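Local coordinates for protein tannase (Lactobacillus plantarum, PDB 3WA7) that hydrolyses the galloyl ester bonds of tannins, as a tannase of the alpha/beta-hydrolase fold, at residues A[206-211]-A[424-429]. Sequence-based numbering, arbitrary orientation.
Sequences IHNLEH and FAIPII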
ATOM      1  N   ILE A 206      -1.390   4.025   1.062  1.00  5.80           N
ATOM      2  CA  ILE A 206      -2.178   5.000   1.800  1.00  5.14           C
ATOM      3  C   ILE A 206      -1.904   4.710   3.271  1.00  5.90           C
ATOM      4  O   ILE A 206      -2.623   3.943   3.911  1.00  5.68           O
ATOM      5  CB  ILE A 206      -3.677   4.842   1.486  1.00  6.16           C
ATOM      6  CG1 ILE A 206      -3.905   4.981  -0.022  1.00  7.91           C
ATOM      7  CG2 ILE A 206      -4.485   5.892   2.239  1.00  6.47           C
ATOM      8  CD1 ILE A 206      -3.568   6.361  -0.581  1.00 10.33           C
ATOM      9  N   HIS A 207      -0.836   5.318   3.782  1.00  6.14           N
ATOM     10  CA  HIS A 207      -0.402   5.117   5.161  1.00  4.69           C
ATOM     11  C   HIS A 207      -0.148   6.448   5.869  1.00  4.86           C
ATOM     12  O   HIS A 207      -0.412   7.512   5.311  1.00  4.43           O
ATOM     13  CB  HIS A 207       0.885   4.293   5.170  1.00  4.14           C
ATOM     14  CG  HIS A 207       2.082   5.047   4.676  1.00  6.80           C
ATOM     15  ND1 HIS A 207       2.237   5.427   3.360  1.00  6.32           N
ATOM     16  CD2 HIS A 207       3.157   5.536   5.338  1.00  5.69           C
ATOM     17  CE1 HIS A 207       3.356   6.119   3.234  1.00  7.12           C
ATOM     18  NE2 HIS A 207       3.933   6.200   4.420  1.00  6.70           N
ATOM     19  N   ASN A 208       0.382   6.380   7.091  1.00  4.56           N
ATOM     20  CA  ASN A 208       0.659   7.581   7.889  1.00  4.78           C
ATOM     21  C   ASN A 208      -0.650   8.370   7.960  1.00  5.96           C
ATOM     22  O   ASN A 208      -0.683   9.601   7.830  1.00  5.74           O
ATOM     23  CB  ASN A 208       1.774   8.403   7.223  1.00  6.56           C
ATOM     24  CG  ASN A 208       2.359   9.454   8.146  1.00  5.65           C
ATOM     25  OD1 ASN A 208       2.172   9.405   9.360  1.00  5.83           O
ATOM     26  ND2 ASN A 208       3.087  10.409   7.569  1.00  5.88           N
ATOM     27  N   LEU A 209      -1.731   7.629   8.187  1.00  5.59           N
ATOM     28  CA  LEU A 209      -3.079   8.180   8.230  1.00  5.29           C
ATOM     29  C   LEU A 209      -3.326   9.337   9.193  1.00  5.34           C
ATOM     30  O   LEU A 209      -4.064  10.266   8.861  1.00  7.36           O
ATOM     31  CB  LEU A 209      -4.079   7.048   8.508  1.00  6.28           C
ATOM     32  CG  LEU A 209      -3.957   5.842   7.567  1.00  6.05           C
ATOM     33  CD1 LEU A 209      -4.956   4.770   7.984  1.00  6.77           C
ATOM     34  CD2 LEU A 209      -4.199   6.272   6.117  1.00  5.46           C
ATOM     35  N   GLU A 210      -2.707   9.294  10.369  1.00  4.65           N
ATOM     36  CA  GLU A 210      -2.907  10.341  11.365  1.00  6.35           C
ATOM     37  C   GLU A 210      -2.250  11.668  10.987  1.00  5.37           C
ATOM     38  O   GLU A 210      -2.423  12.667  11.680  1.00  6.08           O
ATOM     39  CB  GLU A 210      -2.393   9.886  12.740  1.00  6.12           C
ATOM     40  CG  GLU A 210      -0.882   9.765  12.841  1.00  8.23           C
ATOM     41  CD  GLU A 210      -0.371   8.381  12.493  1.00  8.22           C
ATOM     42  OE1 GLU A 210      -0.933   7.745  11.577  1.00  7.83           O
ATOM     43  OE2 GLU A 210       0.604   7.931  13.137  1.00  7.61           O
ATOM     44  N   HIS A 211      -1.499  11.678   9.888  1.00  5.40           N
ATOM     45  CA  HIS A 211      -0.847  12.905   9.437  1.00  5.48           C
ATOM     46  C   HIS A 211      -1.201  13.197   7.981  1.00  6.01           C
ATOM     47  O   HIS A 211      -0.736  14.187   7.410  1.00  7.36           O
ATOM     48  CB  HIS A 211       0.674  12.789   9.571  1.00  5.41           C
ATOM     49  CG  HIS A 211       1.134  12.488  10.964  1.00  5.41           C
ATOM     50  ND1 HIS A 211       1.873  11.368  11.276  1.00  5.59           N
ATOM     51  CD2 HIS A 211       0.949  13.153  12.128  1.00  7.12           C
ATOM     52  CE1 HIS A 211       2.119  11.354  12.573  1.00  7.58           C
ATOM     53  NE2 HIS A 211       1.570  12.426  13.114  1.00  8.93           N
ATOM     54  N   PHE A 424       1.473  13.794  -2.324  1.00  4.91           N
ATOM     55  CA  PHE A 424       2.740  13.250  -2.798  1.00  4.91           C
ATOM     56  C   PHE A 424       3.718  13.229  -1.630  1.00  5.17           C
ATOM     57  O   PHE A 424       4.643  12.426  -1.602  1.00  5.85           O
ATOM     58  CB  PHE A 424       3.313  14.134  -3.909  1.00  4.62           C
ATOM     59  CG  PHE A 424       2.445  14.211  -5.127  1.00  5.38           C
ATOM     60  CD1 PHE A 424       1.984  15.439  -5.592  1.00  3.61           C
ATOM     61  CD2 PHE A 424       2.088  13.052  -5.811  1.00  5.77           C
ATOM     62  CE1 PHE A 424       1.175  15.513  -6.728  1.00  5.18           C
ATOM     63  CE2 PHE A 424       1.281  13.112  -6.944  1.00  5.65           C
ATOM     64  CZ  PHE A 424       0.825  14.344  -7.405  1.00  5.85           C
ATOM     65  N   ALA A 425       3.502  14.125  -0.669  1.00  4.78           N
ATOM     66  CA  ALA A 425       4.369  14.214   0.504  1.00  4.62           C
ATOM     67  C   ALA A 425       4.413  12.915   1.298  1.00  5.23           C
ATOM     68  O   ALA A 425       5.439  12.574   1.882  1.00  6.18           O
ATOM     69  CB  ALA A 425       3.909  15.352   1.409  1.00  5.69           C
ATOM     70  N   ILE A 426       3.294  12.194   1.323  1.00  5.31           N
ATOM     71  CA  ILE A 426       3.211  10.941   2.063  1.00  5.82           C
ATOM     72  C   ILE A 426       4.218   9.883   1.586  1.00  5.67           C
ATOM     73  O   ILE A 426       5.016   9.388   2.380  1.00  6.17           O
ATOM     74  CB  ILE A 426       1.759  10.392   2.027  1.00  5.90           C
ATOM     75  CG1 ILE A 426       0.846  11.313   2.848  1.00  5.56           C
ATOM     76  CG2 ILE A 426       1.708   8.969   2.564  1.00  6.45           C
ATOM     77  CD1 ILE A 426       1.221  11.420   4.329  1.00  8.05           C
ATOM     78  N   PRO A 427       4.192   9.510   0.293  1.00  5.94           N
ATOM     79  CA  PRO A 427       5.176   8.504  -0.127  1.00  5.02           C
ATOM     80  C   PRO A 427       6.609   9.053  -0.099  1.00  5.58           C
ATOM     81  O   PRO A 427       7.567   8.310   0.115  1.00  4.58           O
ATOM     82  CB  PRO A 427       4.713   8.126  -1.536  1.00  5.44           C
ATOM     83  CG  PRO A 427       4.024   9.373  -2.017  1.00  3.76           C
ATOM     84  CD  PRO A 427       3.251   9.816  -0.796  1.00  5.83           C
ATOM     85  N   ILE A 428       6.757  10.358  -0.305  1.00  4.26           N
ATOM     86  CA  ILE A 428       8.087  10.958  -0.282  1.00  4.45           C
ATOM     87  C   ILE A 428       8.695  10.866   1.120  1.00  4.48           C
ATOM     88  O   ILE A 428       9.884  10.583   1.268  1.00  5.36           O
ATOM     89  CB  ILE A 428       8.035  12.436  -0.747  1.00  3.83           C
ATOM     90  CG1 ILE A 428       7.693  12.483  -2.243  1.00  4.77           C
ATOM     91  CG2 ILE A 428       9.376  13.116  -0.487  1.00  6.58           C
ATOM     92  CD1 ILE A 428       7.393  13.877  -2.773  1.00  6.03           C
ATOM     93  N   ILE A 429       7.880  11.095   2.145  1.00  6.09           N
ATOM     94  CA  ILE A 429       8.357  11.009   3.523  1.00  4.98           C
ATOM     95  C   ILE A 429       8.846   9.591   3.810  1.00  4.98           C
ATOM     96  O   ILE A 429       9.900   9.401   4.416  1.00  3.43           O
ATOM     97  CB  ILE A 429       7.243  11.376   4.530  1.00  5.44           C
ATOM     98  CG1 ILE A 429       6.998  12.889   4.503  1.00  5.08           C
ATOM     99  CG2 ILE A 429       7.639  10.925   5.936  1.00  5.97           C
ATOM    100  CD1 ILE A 429       5.779  13.330   5.300  1.00  6.30           C
TER
HETATM  101  O   HOH W   1       4.384   9.097   5.045  1.00  7.11           O
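His-207 lays its imidazole obliquely against the CG2 methyl of Ile-426, the two side chains lying alongside one another and pointing opposite ways. His-207 CE1 is 3.4 Å from Ile-426 CG2, and His-207 ND1 is a little farther from Ile-426 CG2 at 3.7 Å. CG of His-207 sits between the backbone N and the carbonyl carbon (chi1 71°), which swings the ring across to helix 425-436. ND1 is hydrogen-bonded back to Pro-205 O, a bond that limits rotation of the ring while its CE1 corner rests on the isoleucine. Segment 206-211 follows strand 199-203 and segment 424-429 follows strand 410-414, neighbouring parallel strands of the central alpha/beta-hydrolase sheet, so the contact joins the chain beyond two adjacent strand ends. It lies near the probable catalytic Ser-163, to which the backbone of Ile-206 is hydrogen-bonded. Asn-208 points its CB at the helix, and its ND2 lies 3.9 Å from Ile-426 CD1. The same amide nitrogen donates to a water (ND2 to water O 3.1 Å), which in turn donates to Ile-426 O at 2.8 Å; no direct hydrogen bond joins the segments. ND2 is also hydrogen-bonded to Tyr-268 OH. On the other branch of the amide, OD1 receives His-211 ND1 at 2.8 Å in a nearly straight bond (162°), and Asn-395 ND2 as well; both ends of this buried amide are thereby engaged, which should hold it in one orientation. Glu-210 CG sits over the centre of one face of the His-211 ring, Tyr-268 stacks with that ring, and Asn-208 OD1 meets His-211 ND1 nearly in the ring plane.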